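PDB 3DB2: putative NADPH-dependent oxidoreductase from Desulfitobacterium hafniense DCB-2, which probably catalyses an NADPH-dependent oxidation or reduction of a small substrate still to be identified, as a two-domain member of the Gfo/Idh/MocA oxidoreductase family. Local coordinates for residues Gly239-Asn244 / Leu256-Trp261; His185-Leu190 / Ala229-Asn234. One frame throughout, in Å; residues are numbered along the deposited sequence.

Contact 1: residues Gly239-Asn244 / Leu256-Trp261; sequences GVFSIN and LDFSWW
Phe241 and Leu256 both hold CG anti to the backbone N, chi1 -172° and 171°, and this lays their side chains next to each other on one side of a beta hairpin. Leu256 brings its CD2 methyl over one face of the Phe241 ring. This CH-pi contact measures 4.2 Å from Leu256 CD2 to the centre of the ring, displaced slightly toward the rim. Nearer the backbone, Leu256 CB lies 4.0 Å from Phe241 CD1. The backbones are tied at the same place. Leu256 N gives a nearly straight bond of 2.8 Å to Phe241 O, and the chain leaves strand 250-256 just after it.

Phe258 reaches the same ring from another direction. Phe258 CD1 comes within 3.9 Å of Phe241 CD2, the two rings meeting at a slant. Trp261 CB sits over the other ring of this pair, that of Phe258. Ser259 N bonds to Asp257 OD1 at 3.1 Å, an Asx turn, and Ser259 OG adds a second bond of 2.6 Å to Asp257 OD1 from the same face of the carboxylate. Phe154, on strand 147-155, adds an edge-to-face contact with Phe241.

With an alanine at Phe241 the ring is gone, and Leu256 CD2 would probably lose the face it rests on and a gap open beside Phe258.

The ring's hold on Leu256 and Phe258 therefore rests on apolar and CH-pi contact alone, while the one polar tie between the segments is the backbone hydrogen bond closing the hairpin at this end.

Contact 2: residues His185-Leu190 / Ala229-Asn234; sequences HQIDNL and AYLGTN
Gln186 OE1 accepts a bond of 3.0 Å from Asn189 ND2, one helical turn further on, while the CB of the same glutamine packs on Leu231 of the strand. The N-H points well at the oxygen, at 167°, but the donor stands above the carbonyl plane. Asn189 ND2 is also bonded to Ser126 OG. The other end of the Gln186 amide is held too, because NE2 bonds to Val153 O. A bend at chi2 turns the amide off, so that only the aliphatic root of Gln186 faces the strand.

Leu231 is the centre of the apolar contact. With CG anti to the backbone N, chi1 171°, its two methyls reach different helix residues. Leu231 CD1 comes 3.6 Å from Gln186 CB, and Leu231 CD2 comes 3.7 Å from Ile187 CG1. The Ile187 and Leu231 side chains cross at about a right angle. Further along, Leu190 CD2 rests on Ala229 CB at 3.9 Å.

The axes of segments 185-190 and 229-234 run nearly antiparallel, at 165°, and come within 9.8 Å at their closest. The helix thus covers one face of the large mixed sheet. Tyr230 points away from the helix and stacks on Tyr230 of the second subunit. Its ring lies over Gly232 N, and its OH is so near that a CB at Gly232 would clash with it. At the start of the segment, His185 packs on Lys97, probably close to the active site as in relatives.

The chemistry is divided: methyls and methylenes join helix to sheet, while the buried amides of Gln186 and Asn189 find partners among themselves and their neighbours.

How the contacts relate
The two contacts share the mixed sheet of the C-terminal domain, and their centres lie 12 Å apart. They come in series along the chain: contact 2 closes with strand 228-234, and contact 1 opens on the next strand, 240-247. In the sheet, strand 147-155 runs between these two. Helix 183-194 bridges them on one face, where Gln186 and Asn189 from contact 2 pack on Phe241 and Ile243 from contact 1. The rings of His185 and Trp261 also meet. Both contacts touch the second subunit, through Gly239 and Val240 in contact 1 and Tyr230 and Asn234 in contact 2. The same sheet thus carries the helix and takes part in the dimer.

Contact 1: residues Gly239-Asn244 / Leu256-Trp261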
ATOM      1  N   GLY C 239      -6.641  -7.796  12.256  1.00 15.38           N
ATOM      2  CA  GLY C 239      -5.371  -7.158  12.524  1.00 15.78           C
ATOM      3  C   GLY C 239      -4.279  -7.461  11.505  1.00 16.63           C
ATOM      4  O   GLY C 239      -4.030  -8.607  11.116  1.00 14.39           O
ATOM      5  N   VAL C 240      -3.602  -6.405  11.064  1.00 15.23           N
ATOM      6  CA  VAL C 240      -2.459  -6.481  10.164  1.00 17.77           C
ATOM      7  C   VAL C 240      -1.458  -5.406  10.638  1.00 15.90           C
ATOM      8  O   VAL C 240      -1.916  -4.297  10.933  1.00 16.12           O
ATOM      9  CB  VAL C 240      -2.722  -6.174   8.686  1.00 17.63           C
ATOM     10  CG1 VAL C 240      -1.431  -6.216   7.852  1.00 22.11           C
ATOM     11  CG2 VAL C 240      -3.763  -7.108   8.102  1.00 16.18           C
ATOM     12  N   PHE C 241      -0.197  -5.793  10.684  1.00 15.00           N
ATOM     13  CA  PHE C 241       0.920  -4.879  10.888  1.00 12.44           C
ATOM     14  C   PHE C 241       1.992  -5.322   9.875  1.00 12.68           C
ATOM     15  O   PHE C 241       2.614  -6.361  10.095  1.00 12.75           O
ATOM     16  CB  PHE C 241       1.497  -4.857  12.281  1.00 11.51           C
ATOM     17  CG  PHE C 241       2.536  -3.818  12.635  1.00 13.98           C
ATOM     18  CD1 PHE C 241       3.818  -3.780  12.090  1.00 16.25           C
ATOM     19  CD2 PHE C 241       2.243  -2.835  13.573  1.00 14.17           C
ATOM     20  CE1 PHE C 241       4.770  -2.840  12.394  1.00 16.98           C
ATOM     21  CE2 PHE C 241       3.182  -1.867  13.883  1.00 16.33           C
ATOM     22  CZ  PHE C 241       4.432  -1.856  13.307  1.00 17.81           C
ATOM     23  N   SER C 242       2.190  -4.479   8.862  1.00 16.06           N
ATOM     24  CA  SER C 242       3.164  -4.836   7.825  1.00 12.28           C
ATOM     25  C   SER C 242       3.960  -3.628   7.346  1.00 12.15           C
ATOM     26  O   SER C 242       3.527  -2.495   7.460  1.00 12.98           O
ATOM     27  CB  SER C 242       2.437  -5.503   6.665  1.00 14.07           C
ATOM     28  OG  SER C 242       1.432  -4.676   6.127  1.00 19.38           O
ATOM     29  N   ILE C 243       5.161  -3.911   6.814  1.00 12.54           N
ATOM     30  CA  ILE C 243       6.024  -2.932   6.192  1.00 10.40           C
ATOM     31  C   ILE C 243       6.687  -3.625   4.980  1.00 15.78           C
ATOM     32  O   ILE C 243       7.273  -4.706   5.133  1.00 14.16           O
ATOM     33  CB  ILE C 243       7.113  -2.410   7.141  1.00 13.91           C
ATOM     34  CG1 ILE C 243       6.571  -1.929   8.490  1.00 19.80           C
ATOM     35  CG2 ILE C 243       7.967  -1.308   6.508  1.00 17.02           C
ATOM     36  CD1 ILE C 243       7.582  -1.276   9.398  1.00 16.44           C
ATOM     37  N   ASN C 244       6.545  -3.006   3.829  1.00 13.59           N
ATOM     38  CA  ASN C 244       7.148  -3.502   2.595  1.00 11.62           C
ATOM     39  C   ASN C 244       8.091  -2.366   2.164  1.00 13.13           C
ATOM     40  O   ASN C 244       7.691  -1.214   2.059  1.00 15.28           O
ATOM     41  CB  ASN C 244       6.173  -3.779   1.467  1.00 14.17           C
ATOM     42  CG  ASN C 244       5.096  -4.783   1.852  1.00 19.38           C
ATOM     43  OD1 ASN C 244       5.389  -5.744   2.528  1.00 17.46           O
ATOM     44  ND2 ASN C 244       3.877  -4.561   1.429  1.00 18.63           N
ATOM     45  N   LEU C 256       4.021  -8.458  11.345  1.00 13.29           N
ATOM     46  CA  LEU C 256       4.031  -8.723  12.790  1.00 15.78           C
ATOM     47  C   LEU C 256       2.658  -9.113  13.303  1.00 13.57           C
ATOM     48  O   LEU C 256       1.677  -8.527  12.845  1.00 17.73           O
ATOM     49  CB  LEU C 256       4.540  -7.483  13.504  1.00 17.07           C
ATOM     50  CG  LEU C 256       4.428  -7.453  15.033  1.00 18.82           C
ATOM     51  CD1 LEU C 256       5.493  -8.389  15.605  1.00 22.02           C
ATOM     52  CD2 LEU C 256       4.534  -6.014  15.487  1.00 16.00           C
ATOM     53  N   ASP C 257       2.582 -10.079  14.226  1.00 15.53           N
ATOM     54  CA  ASP C 257       1.364 -10.410  14.933  1.00 16.17           C
ATOM     55  C   ASP C 257       1.283  -9.494  16.157  1.00 16.57           C
ATOM     56  O   ASP C 257       1.918  -9.801  17.172  1.00 17.20           O
ATOM     57  CB  ASP C 257       1.330 -11.841  15.441  1.00 19.30           C
ATOM     58  CG  ASP C 257       0.041 -12.190  16.148  1.00 18.36           C
ATOM     59  OD1 ASP C 257      -0.847 -11.342  16.342  1.00 23.95           O
ATOM     60  OD2 ASP C 257      -0.081 -13.396  16.473  1.00 28.44           O
ATOM     61  N   PHE C 258       0.556  -8.401  16.015  1.00 15.91           N
ATOM     62  CA  PHE C 258       0.504  -7.343  17.014  1.00 18.30           C
ATOM     63  C   PHE C 258      -0.076  -7.826  18.351  1.00 18.54           C
ATOM     64  O   PHE C 258       0.035  -7.136  19.380  1.00 15.26           O
ATOM     65  CB  PHE C 258      -0.284  -6.112  16.493  1.00 20.49           C
ATOM     66  CG  PHE C 258       0.073  -4.886  17.321  1.00 22.16           C
ATOM     67  CD1 PHE C 258       1.221  -4.169  17.048  1.00 27.95           C
ATOM     68  CD2 PHE C 258      -0.734  -4.479  18.375  1.00 29.24           C
ATOM     69  CE1 PHE C 258       1.542  -3.059  17.813  1.00 26.95           C
ATOM     70  CE2 PHE C 258      -0.419  -3.369  19.146  1.00 28.04           C
ATOM     71  CZ  PHE C 258       0.745  -2.676  18.862  1.00 27.01           C
ATOM     72  N   SER C 259      -0.684  -8.992  18.341  1.00 19.83           N
ATOM     73  CA  SER C 259      -1.267  -9.573  19.548  1.00 19.77           C
ATOM     74  C   SER C 259      -0.167  -9.922  20.522  1.00 22.96           C
ATOM     75  O   SER C 259      -0.480 -10.051  21.724  1.00 26.26           O
ATOM     76  CB  SER C 259      -2.164 -10.756  19.192  1.00 20.42           C
ATOM     77  OG  SER C 259      -1.441 -11.897  18.810  1.00 25.46           O
ATOM     78  N   TRP C 260       1.074 -10.041  20.069  1.00 18.57           N
ATOM     79  CA  TRP C 260       2.200 -10.288  20.964  1.00 21.26           C
ATOM     80  C   TRP C 260       2.999  -9.043  21.347  1.00 14.59           C
ATOM     81  O   TRP C 260       4.072  -9.154  21.941  1.00 18.74           O
ATOM     82  CB  TRP C 260       3.156 -11.325  20.338  1.00 21.62           C
ATOM     83  CG  TRP C 260       2.466 -12.648  20.323  1.00 28.97           C
ATOM     84  CD1 TRP C 260       1.569 -13.135  19.411  1.00 32.54           C
ATOM     85  CD2 TRP C 260       2.658 -13.654  21.329  1.00 34.56           C
ATOM     86  NE1 TRP C 260       1.190 -14.410  19.800  1.00 35.53           N
ATOM     87  CE2 TRP C 260       1.838 -14.743  20.960  1.00 33.77           C
ATOM     88  CE3 TRP C 260       3.443 -13.726  22.488  1.00 31.41           C
ATOM     89  CZ2 TRP C 260       1.816 -15.880  21.755  1.00 37.13           C
ATOM     90  CZ3 TRP C 260       3.400 -14.873  23.265  1.00 32.94           C
ATOM     91  CH2 TRP C 260       2.582 -15.945  22.889  1.00 29.80           C
ATOM     92  N   TRP C 261       2.495  -7.874  21.040  1.00 17.10           N
ATOM     93  CA  TRP C 261       3.097  -6.610  21.399  1.00 16.78           C
ATOM     94  C   TRP C 261       3.417  -6.490  22.898  1.00 18.79           C
ATOM     95  O   TRP C 261       4.537  -6.136  23.277  1.00 16.96           O
ATOM     96  CB  TRP C 261       2.159  -5.490  20.984  1.00 16.91           C
ATOM     97  CG  TRP C 261       2.788  -4.139  21.029  1.00 27.17           C
ATOM     98  CD1 TRP C 261       2.493  -3.180  21.958  1.00 31.41           C
ATOM     99  CD2 TRP C 261       3.781  -3.570  20.164  1.00 30.08           C
ATOM    100  NE1 TRP C 261       3.243  -2.062  21.716  1.00 27.40           N
ATOM    101  CE2 TRP C 261       4.035  -2.262  20.633  1.00 28.48           C
ATOM    102  CE3 TRP C 261       4.476  -4.035  19.041  1.00 30.95           C
ATOM    103  CZ2 TRP C 261       4.951  -1.417  20.023  1.00 30.65           C
ATOM    104  CZ3 TRP C 261       5.390  -3.198  18.430  1.00 31.40           C
ATOM    105  CH2 TRP C 261       5.623  -1.901  18.920  1.00 30.71           C
TER

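Contact 2: residues His185-Leu190 / Ala229-Asn234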
ATOM      1  N   HIS C 185       2.706   4.788  15.249  1.00 16.19           N
ATOM      2  CA  HIS C 185       3.738   3.752  15.302  1.00 16.36           C
ATOM      3  C   HIS C 185       4.468   3.645  13.960  1.00 12.73           C
ATOM      4  O   HIS C 185       5.702   3.706  13.904  1.00 13.42           O
ATOM      5  CB  HIS C 185       3.166   2.382  15.603  1.00 18.40           C
ATOM      6  CG  HIS C 185       2.654   2.130  16.977  1.00 34.65           C
ATOM      7  ND1 HIS C 185       3.417   1.549  17.965  1.00 34.59           N
ATOM      8  CD2 HIS C 185       1.439   2.374  17.518  1.00 30.08           C
ATOM      9  CE1 HIS C 185       2.688   1.449  19.055  1.00 35.98           C
ATOM     10  NE2 HIS C 185       1.487   1.935  18.812  1.00 35.45           N
ATOM     11  N   GLN C 186       3.648   3.505  12.913  1.00 13.59           N
ATOM     12  CA  GLN C 186       4.228   3.388  11.558  1.00 15.80           C
ATOM     13  C   GLN C 186       4.811   4.687  11.051  1.00 13.47           C
ATOM     14  O   GLN C 186       5.855   4.673  10.362  1.00 14.50           O
ATOM     15  CB  GLN C 186       3.188   2.819  10.579  1.00 13.98           C
ATOM     16  CG  GLN C 186       2.808   1.380  10.935  1.00 14.39           C
ATOM     17  CD  GLN C 186       3.846   0.349  10.534  1.00 14.93           C
ATOM     18  OE1 GLN C 186       5.064   0.522  10.592  1.00 17.75           O
ATOM     19  NE2 GLN C 186       3.332  -0.803  10.143  1.00 15.36           N
ATOM     20  N   ILE C 187       4.215   5.840  11.373  1.00 13.10           N
ATOM     21  CA  ILE C 187       4.843   7.117  11.081  1.00 12.07           C
ATOM     22  C   ILE C 187       6.228   7.246  11.686  1.00 12.82           C
ATOM     23  O   ILE C 187       7.204   7.701  11.049  1.00 15.06           O
ATOM     24  CB  ILE C 187       3.938   8.280  11.541  1.00 14.15           C
ATOM     25  CG1 ILE C 187       2.632   8.227  10.720  1.00 14.13           C
ATOM     26  CG2 ILE C 187       4.645   9.615  11.461  1.00 16.99           C
ATOM     27  CD1 ILE C 187       1.599   9.196  11.230  1.00 16.27           C
ATOM     28  N   ASP C 188       6.389   6.822  12.930  1.00 14.21           N
ATOM     29  CA  ASP C 188       7.715   6.811  13.550  1.00 11.77           C
ATOM     30  C   ASP C 188       8.606   5.798  12.828  1.00 17.79           C
ATOM     31  O   ASP C 188       9.760   6.173  12.542  1.00 19.05           O
ATOM     32  CB  ASP C 188       7.645   6.508  15.039  1.00 14.89           C
ATOM     33  CG  ASP C 188       9.043   6.691  15.633  1.00 17.59           C
ATOM     34  OD1 ASP C 188       9.502   7.858  15.725  1.00 19.25           O
ATOM     35  OD2 ASP C 188       9.641   5.655  15.964  1.00 18.10           O
ATOM     36  N   ASN C 189       8.104   4.598  12.543  1.00 14.14           N
ATOM     37  CA  ASN C 189       8.937   3.655  11.799  1.00 13.05           C
ATOM     38  C   ASN C 189       9.405   4.246  10.483  1.00 13.25           C
ATOM     39  O   ASN C 189      10.558   4.059  10.095  1.00 16.96           O
ATOM     40  CB  ASN C 189       8.210   2.327  11.551  1.00 14.34           C
ATOM     41  CG  ASN C 189       8.077   1.541  12.845  1.00 18.58           C
ATOM     42  OD1 ASN C 189       8.829   1.763  13.793  1.00 16.50           O
ATOM     43  ND2 ASN C 189       7.119   0.624  12.835  1.00 16.76           N
ATOM     44  N   LEU C 190       8.536   4.949   9.777  1.00 16.02           N
ATOM     45  CA  LEU C 190       8.848   5.495   8.456  1.00 14.20           C
ATOM     46  C   LEU C 190       9.922   6.568   8.499  1.00 12.85           C
ATOM     47  O   LEU C 190      10.820   6.639   7.667  1.00 19.59           O
ATOM     48  CB  LEU C 190       7.574   6.073   7.819  1.00 15.44           C
ATOM     49  CG  LEU C 190       6.595   5.001   7.304  1.00 16.68           C
ATOM     50  CD1 LEU C 190       5.226   5.598   7.002  1.00 18.46           C
ATOM     51  CD2 LEU C 190       7.177   4.338   6.070  1.00 20.00           C
ATOM     52  N   ALA C 229       6.222   7.085   0.537  1.00 11.59           N
ATOM     53  CA  ALA C 229       5.608   6.007   1.317  1.00 11.61           C
ATOM     54  C   ALA C 229       4.075   6.111   1.272  1.00 15.09           C
ATOM     55  O   ALA C 229       3.520   7.180   1.049  1.00 13.44           O
ATOM     56  CB  ALA C 229       6.093   5.986   2.742  1.00 13.73           C
ATOM     57  N   TYR C 230       3.465   4.953   1.484  1.00 14.93           N
ATOM     58  CA  TYR C 230       2.057   4.704   1.692  1.00 13.59           C
ATOM     59  C   TYR C 230       1.834   4.238   3.131  1.00 13.31           C
ATOM     60  O   TYR C 230       2.605   3.383   3.579  1.00 11.75           O
ATOM     61  CB  TYR C 230       1.562   3.632   0.714  1.00 15.00           C
ATOM     62  CG  TYR C 230       0.269   2.999   1.159  1.00 11.28           C
ATOM     63  CD1 TYR C 230      -0.925   3.720   1.108  1.00 14.07           C
ATOM     64  CD2 TYR C 230       0.245   1.694   1.636  1.00 13.32           C
ATOM     65  CE1 TYR C 230      -2.098   3.118   1.526  1.00 15.16           C
ATOM     66  CE2 TYR C 230      -0.935   1.095   2.059  1.00 14.66           C
ATOM     67  CZ  TYR C 230      -2.095   1.833   1.991  1.00 15.64           C
ATOM     68  OH  TYR C 230      -3.302   1.295   2.395  1.00 17.41           O
ATOM     69  N   LEU C 231       0.815   4.791   3.792  1.00 13.02           N
ATOM     70  CA  LEU C 231       0.404   4.284   5.092  1.00 14.20           C
ATOM     71  C   LEU C 231      -1.097   4.010   5.089  1.00 11.44           C
ATOM     72  O   LEU C 231      -1.863   4.941   4.876  1.00 12.21           O
ATOM     73  CB  LEU C 231       0.761   5.278   6.186  1.00 18.56           C
ATOM     74  CG  LEU C 231       0.187   4.979   7.578  1.00 18.36           C
ATOM     75  CD1 LEU C 231       0.682   3.644   8.104  1.00 21.29           C
ATOM     76  CD2 LEU C 231       0.582   6.082   8.537  1.00 20.20           C
ATOM     77  N   GLY C 232      -1.500   2.779   5.328  1.00 13.68           N
ATOM     78  CA  GLY C 232      -2.905   2.417   5.483  1.00 11.29           C
ATOM     79  C   GLY C 232      -3.186   2.179   6.952  1.00 13.24           C
ATOM     80  O   GLY C 232      -2.428   1.478   7.617  1.00 14.05           O
ATOM     81  N   THR C 233      -4.238   2.814   7.456  1.00 14.87           N
ATOM     82  CA  THR C 233      -4.669   2.654   8.855  1.00 13.54           C
ATOM     83  C   THR C 233      -6.163   2.346   8.811  1.00 16.32           C
ATOM     84  O   THR C 233      -6.920   3.044   8.135  1.00 15.78           O
ATOM     85  CB  THR C 233      -4.390   3.874   9.736  1.00 11.39           C
ATOM     86  OG1 THR C 233      -4.812   5.075   9.085  1.00 14.28           O
ATOM     87  CG2 THR C 233      -2.895   3.989  10.010  1.00 16.62           C
ATOM     88  N   ASN C 234      -6.615   1.285   9.452  1.00 14.66           N
ATOM     89  CA  ASN C 234      -7.956   0.782   9.207  1.00 13.43           C
ATOM     90  C   ASN C 234      -8.503   0.197  10.500  1.00 20.53           C
ATOM     91  O   ASN C 234      -7.756  -0.563  11.129  1.00 20.32           O
ATOM     92  CB  ASN C 234      -7.781  -0.228   8.061  1.00 18.58           C
ATOM     93  CG  ASN C 234      -9.097  -0.666   7.463  1.00 18.80           C
ATOM     94  OD1 ASN C 234      -9.984  -0.928   8.268  1.00 21.11           O
ATOM     95  ND2 ASN C 234      -9.177  -0.738   6.129  1.00 19.82           N
TER